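Local coordinates for protein kojibiose phosphorylase (Gut metagenome, PDB 6W0P) that is a member of glycoside hydrolase family 65, a three-domain carbohydrate-active enzyme of the phosphorylase type built around a helical central catalytic domain, at residues M474-Y488 / I579-F593. Numbering follows the deposited sequence.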
loop_
_atom_site.group_PDB
_atom_site.type_symbol
_atom_site.label_atom_id
_atom_site.label_comp_id
_atom_site.label_asym_id
_atom_site.label_seq_id
_atom_site.Cartn_x
_atom_site.Cartn_y
_atom_site.Cartn_z
ATOM N N MET A 474 11.575 -10.471 -2.249
ATOM C CA MET A 474 11.854 -9.786 -3.518
ATOM C C MET A 474 13.370 -9.644 -3.620
ATOM O O MET A 474 13.982 -9.164 -2.630
ATOM C CB MET A 474 11.193 -8.402 -3.521
ATOM C CG MET A 474 11.612 -7.541 -4.685
ATOM S SD MET A 474 10.928 -5.860 -4.663
ATOM C CE MET A 474 9.218 -6.169 -5.081
ATOM N N GLY A 475 13.940 -10.036 -4.764
ATOM C CA GLY A 475 15.366 -9.870 -5.056
ATOM C C GLY A 475 15.606 -8.471 -5.594
ATOM O O GLY A 475 14.714 -7.628 -5.546
ATOM N N PRO A 476 16.809 -8.173 -6.132
ATOM C CA PRO A 476 17.030 -6.887 -6.796
ATOM C C PRO A 476 16.026 -6.597 -7.933
ATOM O O PRO A 476 15.729 -5.424 -8.129
ATOM C CB PRO A 476 18.479 -6.997 -7.314
ATOM C CG PRO A 476 19.128 -8.050 -6.419
ATOM C CD PRO A 476 18.011 -9.017 -6.085
ATOM N N ASP A 477 15.527 -7.626 -8.628
ATOM C CA ASP A 477 14.486 -7.490 -9.684
ATOM C C ASP A 477 13.173 -7.177 -8.971
ATOM O O ASP A 477 12.532 -8.096 -8.443
ATOM C CB ASP A 477 14.321 -8.726 -10.583
ATOM C CG ASP A 477 13.083 -8.647 -11.472
ATOM O OD1 ASP A 477 12.668 -7.516 -11.745
ATOM O OD2 ASP A 477 12.508 -9.719 -11.860
ATOM N N GLU A 478 12.795 -5.913 -8.944
ATOM C CA GLU A 478 11.607 -5.464 -8.183
ATOM C C GLU A 478 10.324 -5.850 -8.909
ATOM O O GLU A 478 9.249 -5.553 -8.358
ATOM C CB GLU A 478 11.677 -3.960 -7.943
ATOM C CG GLU A 478 12.913 -3.577 -7.163
ATOM C CD GLU A 478 12.980 -2.111 -6.807
ATOM O OE1 GLU A 478 12.097 -1.367 -7.228
ATOM O OE2 GLU A 478 13.883 -1.752 -6.090
ATOM N N PHE A 479 10.416 -6.504 -10.059
ATOM C CA PHE A 479 9.233 -6.953 -10.818
ATOM C C PHE A 479 8.789 -8.330 -10.333
ATOM O O PHE A 479 7.842 -8.843 -10.910
ATOM C CB PHE A 479 9.512 -6.894 -12.316
ATOM C CG PHE A 479 9.739 -5.503 -12.856
ATOM C CD1 PHE A 479 9.412 -4.368 -12.118
ATOM C CD2 PHE A 479 10.201 -5.331 -14.156
ATOM C CE1 PHE A 479 9.604 -3.091 -12.636
ATOM C CE2 PHE A 479 10.354 -4.057 -14.690
ATOM C CZ PHE A 479 10.080 -2.941 -13.922
ATOM N N LYS A 480 9.391 -8.865 -9.271
ATOM C CA LYS A 480 9.011 -10.180 -8.676
ATOM C C LYS A 480 8.786 -10.017 -7.170
ATOM O O LYS A 480 9.797 -9.853 -6.428
ATOM C CB LYS A 480 10.064 -11.241 -8.993
ATOM C CG LYS A 480 9.910 -11.836 -10.379
ATOM C CD LYS A 480 8.641 -12.663 -10.528
ATOM C CE LYS A 480 8.148 -12.724 -11.954
ATOM N NZ LYS A 480 8.023 -11.373 -12.560
ATOM N N LEU A 481 7.521 -10.100 -6.757
ATOM C CA LEU A 481 7.032 -9.769 -5.390
ATOM C C LEU A 481 6.408 -10.992 -4.697
ATOM O O LEU A 481 5.532 -11.630 -5.281
ATOM C CB LEU A 481 6.027 -8.619 -5.509
ATOM C CG LEU A 481 5.208 -8.313 -4.254
ATOM C CD1 LEU A 481 6.103 -7.994 -3.064
ATOM C CD2 LEU A 481 4.229 -7.182 -4.514
ATOM N N MET A 482 6.839 -11.285 -3.468
ATOM C CA MET A 482 6.291 -12.371 -2.611
ATOM C C MET A 482 6.553 -13.689 -3.340
ATOM O O MET A 482 5.656 -14.574 -3.407
ATOM C CB MET A 482 4.789 -12.219 -2.333
ATOM C CG MET A 482 4.413 -10.985 -1.508
ATOM S SD MET A 482 5.080 -10.964 0.158
ATOM C CE MET A 482 4.572 -12.579 0.762
ATOM N N VAL A 483 7.746 -13.799 -3.914
ATOM C CA VAL A 483 8.205 -15.076 -4.512
ATOM C C VAL A 483 8.958 -15.862 -3.446
ATOM O O VAL A 483 9.326 -15.272 -2.418
ATOM C CB VAL A 483 9.055 -14.845 -5.768
ATOM C CG1 VAL A 483 8.219 -14.196 -6.851
ATOM C CG2 VAL A 483 10.329 -14.066 -5.493
ATOM N N ASN A 484 9.195 -17.134 -3.730
ATOM C CA ASN A 484 9.969 -18.058 -2.880
ATOM C C ASN A 484 11.199 -18.530 -3.648
ATOM O O ASN A 484 11.122 -18.618 -4.857
ATOM C CB ASN A 484 9.105 -19.235 -2.450
ATOM C CG ASN A 484 7.782 -18.808 -1.865
ATOM O OD1 ASN A 484 7.725 -17.898 -1.046
ATOM N ND2 ASN A 484 6.730 -19.508 -2.234
ATOM N N HIS A 485 12.296 -18.815 -2.941
ATOM C CA HIS A 485 13.533 -19.375 -3.529
ATOM C C HIS A 485 14.077 -18.386 -4.566
ATOM O O HIS A 485 14.486 -18.844 -5.680
ATOM C CB HIS A 485 13.244 -20.760 -4.119
ATOM C CG HIS A 485 12.442 -21.641 -3.221
ATOM N ND1 HIS A 485 12.644 -21.665 -1.869
ATOM C CD2 HIS A 485 11.460 -22.545 -3.483
ATOM C CE1 HIS A 485 11.851 -22.579 -1.330
ATOM N NE2 HIS A 485 11.092 -23.117 -2.297
ATOM N N ASN A 486 14.064 -17.080 -4.235
ATOM C CA ASN A 486 14.822 -16.078 -5.023
ATOM C C ASN A 486 16.305 -16.428 -4.873
ATOM O O ASN A 486 16.799 -16.516 -3.721
ATOM C CB ASN A 486 14.527 -14.641 -4.631
ATOM C CG ASN A 486 15.531 -13.672 -5.210
ATOM O OD1 ASN A 486 16.427 -13.222 -4.495
ATOM N ND2 ASN A 486 15.381 -13.335 -6.484
ATOM N N THR A 487 16.982 -16.674 -5.993
ATOM C CA THR A 487 18.356 -17.224 -5.978
ATOM C C THR A 487 19.318 -16.169 -5.449
ATOM O O THR A 487 20.147 -16.523 -4.632
ATOM C CB THR A 487 18.740 -17.785 -7.345
ATOM O OG1 THR A 487 17.713 -18.748 -7.603
ATOM C CG2 THR A 487 20.122 -18.403 -7.337
ATOM N N TYR A 488 19.163 -14.900 -5.828
ATOM C CA TYR A 488 20.030 -13.841 -5.270
ATOM C C TYR A 488 19.971 -13.885 -3.736
ATOM O O TYR A 488 21.028 -13.928 -3.072
ATOM C CB TYR A 488 19.635 -12.444 -5.751
ATOM C CG TYR A 488 20.593 -11.395 -5.260
ATOM C CD1 TYR A 488 20.440 -10.798 -4.021
ATOM C CD2 TYR A 488 21.716 -11.079 -6.006
ATOM C CE1 TYR A 488 21.343 -9.844 -3.560
ATOM C CE2 TYR A 488 22.630 -10.132 -5.559
ATOM C CZ TYR A 488 22.445 -9.507 -4.335
ATOM O OH TYR A 488 23.397 -8.626 -3.905
ATOM N N ILE A 579 2.976 -5.689 -14.285
ATOM C CA ILE A 579 4.433 -5.953 -14.468
ATOM C C ILE A 579 4.881 -7.197 -13.670
ATOM O O ILE A 579 5.851 -7.831 -14.083
ATOM C CB ILE A 579 5.295 -4.724 -14.120
ATOM C CG1 ILE A 579 6.743 -4.909 -14.605
ATOM C CG2 ILE A 579 5.237 -4.415 -12.621
ATOM C CD1 ILE A 579 6.894 -5.205 -16.093
ATOM N N TYR A 580 4.226 -7.559 -12.572
ATOM C CA TYR A 580 4.689 -8.656 -11.681
ATOM C C TYR A 580 4.445 -10.032 -12.307
ATOM O O TYR A 580 5.180 -10.986 -11.952
ATOM C CB TYR A 580 4.013 -8.586 -10.315
ATOM C CG TYR A 580 4.433 -7.398 -9.493
ATOM C CD1 TYR A 580 5.718 -7.298 -9.001
ATOM C CD2 TYR A 580 3.533 -6.411 -9.156
ATOM C CE1 TYR A 580 6.109 -6.232 -8.217
ATOM C CE2 TYR A 580 3.901 -5.337 -8.364
ATOM C CZ TYR A 580 5.197 -5.244 -7.897
ATOM O OH TYR A 580 5.582 -4.167 -7.159
ATOM N N ARG A 581 3.466 -10.145 -13.210
ATOM C CA ARG A 581 2.973 -11.481 -13.650
ATOM C C ARG A 581 3.458 -11.771 -15.072
ATOM O O ARG A 581 2.716 -12.446 -15.817
ATOM C CB ARG A 581 1.456 -11.587 -13.460
ATOM C CG ARG A 581 0.639 -10.492 -14.107
ATOM C CD ARG A 581 -0.825 -10.615 -13.725
ATOM N NE ARG A 581 -1.604 -9.505 -14.255
ATOM C CZ ARG A 581 -2.120 -9.416 -15.489
ATOM N NH1 ARG A 581 -1.950 -10.395 -16.373
ATOM N NH2 ARG A 581 -2.801 -8.325 -15.841
ATOM N N THR A 582 4.669 -11.312 -15.411
ATOM C CA THR A 582 5.369 -11.580 -16.696
ATOM C C THR A 582 6.778 -12.093 -16.379
ATOM O O THR A 582 7.081 -12.308 -15.192
ATOM C CB THR A 582 5.471 -10.335 -17.595
ATOM O OG1 THR A 582 6.446 -9.437 -17.057
ATOM C CG2 THR A 582 4.159 -9.600 -17.763
ATOM N N ASP A 583 7.610 -12.248 -17.411
ATOM C CA ASP A 583 9.032 -12.646 -17.286
ATOM C C ASP A 583 9.908 -11.452 -17.679
ATOM O O ASP A 583 11.042 -11.657 -18.138
ATOM C CB ASP A 583 9.275 -13.915 -18.092
ATOM C CG ASP A 583 9.236 -13.727 -19.593
ATOM O OD1 ASP A 583 8.742 -12.662 -20.052
ATOM O OD2 ASP A 583 9.706 -14.640 -20.276
ATOM N N ILE A 584 9.376 -10.242 -17.539
ATOM C CA ILE A 584 10.120 -8.971 -17.745
ATOM C C ILE A 584 10.803 -8.656 -16.418
ATOM O O ILE A 584 10.110 -8.653 -15.383
ATOM C CB ILE A 584 9.171 -7.838 -18.165
ATOM C CG1 ILE A 584 8.417 -8.143 -19.462
ATOM C CG2 ILE A 584 9.926 -6.531 -18.254
ATOM C CD1 ILE A 584 7.181 -7.313 -19.635
ATOM N N ILE A 585 12.099 -8.357 -16.471
ATOM C CA ILE A 585 12.991 -8.148 -15.304
ATOM C C ILE A 585 13.440 -6.684 -15.290
ATOM O O ILE A 585 13.750 -6.110 -16.379
ATOM C CB ILE A 585 14.169 -9.128 -15.380
ATOM C CG1 ILE A 585 13.704 -10.568 -15.172
ATOM C CG2 ILE A 585 15.270 -8.773 -14.405
ATOM C CD1 ILE A 585 14.626 -11.573 -15.816
ATOM N N LYS A 586 13.452 -6.084 -14.103
ATOM C CA LYS A 586 13.817 -4.665 -13.958
ATOM C C LYS A 586 15.330 -4.513 -14.111
ATOM O O LYS A 586 15.767 -3.601 -14.795
ATOM C CB LYS A 586 13.321 -4.147 -12.613
ATOM C CG LYS A 586 13.583 -2.668 -12.350
ATOM C CD LYS A 586 13.117 -2.320 -10.956
ATOM C CE LYS A 586 13.526 -0.948 -10.487
ATOM N NZ LYS A 586 12.711 0.037 -11.217
ATOM N N GLN A 587 16.105 -5.366 -13.459
ATOM C CA GLN A 587 17.551 -5.120 -13.295
ATOM C C GLN A 587 18.209 -6.446 -12.946
ATOM O O GLN A 587 17.531 -7.426 -12.674
ATOM C CB GLN A 587 17.763 -4.048 -12.229
ATOM C CG GLN A 587 17.345 -4.478 -10.815
ATOM C CD GLN A 587 17.294 -3.307 -9.853
ATOM O OE1 GLN A 587 16.303 -2.602 -9.771
ATOM N NE2 GLN A 587 18.356 -3.107 -9.088
ATOM N N PRO A 588 19.548 -6.508 -12.955
ATOM C CA PRO A 588 20.241 -7.748 -12.629
ATOM C C PRO A 588 19.760 -8.358 -11.309
ATOM O O PRO A 588 19.743 -7.679 -10.291
ATOM C CB PRO A 588 21.704 -7.312 -12.562
ATOM C CG PRO A 588 21.757 -6.142 -13.523
ATOM C CD PRO A 588 20.450 -5.407 -13.312
ATOM N N ASP A 589 19.401 -9.638 -11.349
ATOM C CA ASP A 589 19.048 -10.428 -10.145
ATOM C C ASP A 589 20.020 -11.616 -10.104
ATOM O O ASP A 589 21.028 -11.525 -9.385
ATOM C CB ASP A 589 17.547 -10.728 -10.187
ATOM C CG ASP A 589 16.953 -11.115 -8.857
ATOM O OD1 ASP A 589 17.476 -12.095 -8.274
ATOM O OD2 ASP A 589 15.969 -10.432 -8.404
ATOM N N VAL A 590 19.813 -12.629 -10.949
ATOM C CA VAL A 590 20.803 -13.734 -11.128
ATOM C C VAL A 590 22.148 -13.113 -11.536
ATOM O O VAL A 590 23.197 -13.499 -10.966
ATOM C CB VAL A 590 20.320 -14.759 -12.162
ATOM C CG1 VAL A 590 21.450 -15.687 -12.605
ATOM C CG2 VAL A 590 19.141 -15.547 -11.644
ATOM N N LEU A 591 22.131 -12.205 -12.513
ATOM C CA LEU A 591 23.365 -11.621 -13.112
ATOM C C LEU A 591 24.056 -10.720 -12.082
ATOM O O LEU A 591 25.280 -10.501 -12.196
ATOM C CB LEU A 591 23.005 -10.859 -14.392
ATOM C CG LEU A 591 22.609 -11.716 -15.593
ATOM C CD1 LEU A 591 22.689 -10.901 -16.880
ATOM C CD2 LEU A 591 23.476 -12.976 -15.709
ATOM N N MET A 592 23.301 -10.213 -11.106
ATOM C CA MET A 592 23.879 -9.451 -9.977
ATOM C C MET A 592 24.779 -10.378 -9.137
ATOM O O MET A 592 25.921 -10.013 -8.909
ATOM C CB MET A 592 22.790 -8.862 -9.085
ATOM C CG MET A 592 23.330 -7.825 -8.149
ATOM S SD MET A 592 23.881 -6.382 -9.096
ATOM C CE MET A 592 24.952 -5.604 -7.893
ATOM N N PHE A 593 24.313 -11.532 -8.661
ATOM C CA PHE A 593 25.197 -12.348 -7.788
ATOM C C PHE A 593 26.317 -12.954 -8.649
ATOM O O PHE A 593 27.401 -13.158 -8.144
ATOM C CB PHE A 593 24.425 -13.337 -6.912
ATOM C CG PHE A 593 23.867 -14.544 -7.606
ATOM C CD1 PHE A 593 24.687 -15.609 -7.936
ATOM C CD2 PHE A 593 22.513 -14.638 -7.870
ATOM C CE1 PHE A 593 24.174 -16.735 -8.559
ATOM C CE2 PHE A 593 21.993 -15.771 -8.467
ATOM C CZ PHE A 593 22.829 -16.816 -8.814
HETATM O O HOH W 1 13.194 -10.493 -7.469
HETATM O O HOH W 2 10.386 -10.304 -13.448
HETATM O O HOH W 3 8.238 -3.510 -6.956
HETATM O O HOH W 4 17.683 -14.706 -8.453
#
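Two aspartates tie the loops together, each accepting a backbone N-H across the contact: Asp-589 from Asp-477, and Asp-477 from Lys-586. The backbone N of Asp-477 donates to Asp-589 OD2 at 2.8 Å, on the anti side, while Asn-486 ND2 reaches Asp-589 OD1 on its syn side at 3.0 Å. Asn-486 is the N-cap of helix 487-504, and its OD1 bonds to Thr-489 OG1. Swung out opposite its backbone N (chi1 -161°), the Asp-589 carboxylate reaches the first turn of that helix, where a water links OD1 to the N of Tyr-488. Asp-477 OD1 takes two N-H groups from opposite faces of its plane: Lys-586 N, almost straight at 176°, and Phe-479 N, which closes an Asx turn. Asp-477 OD2 is held by Gln-548 and by a water shared with Lys-480 NZ and Ile-584 O. That ammonium also donates to Tyr-580 O and Thr-582 O, 2.9 Å from each, its bent chain curling into a buried cluster of acceptors.

Both loops lie in the family's central catalytic domain, an (alpha/alpha)6 barrel, each running into a helix, 487-504 or 590-596, and the second subunit packs against Leu-481. Farther out, the Phe-479 ring is sandwiched over its centre: Ile-579 CG1 makes a CH-pi contact with one face, Lys-586 CB with the other, each 3.5 Å from the centroid. Lys-586 extends past Glu-478 to a salt bridge with Glu-620. Tyr-580 turns its edge to the carbonyls of Glu-478 and Phe-479 and lies under Leu-481 CD2, whereas at the helix starts Thr-487 CG2 touches Phe-593 CE2 at 3.4 Å.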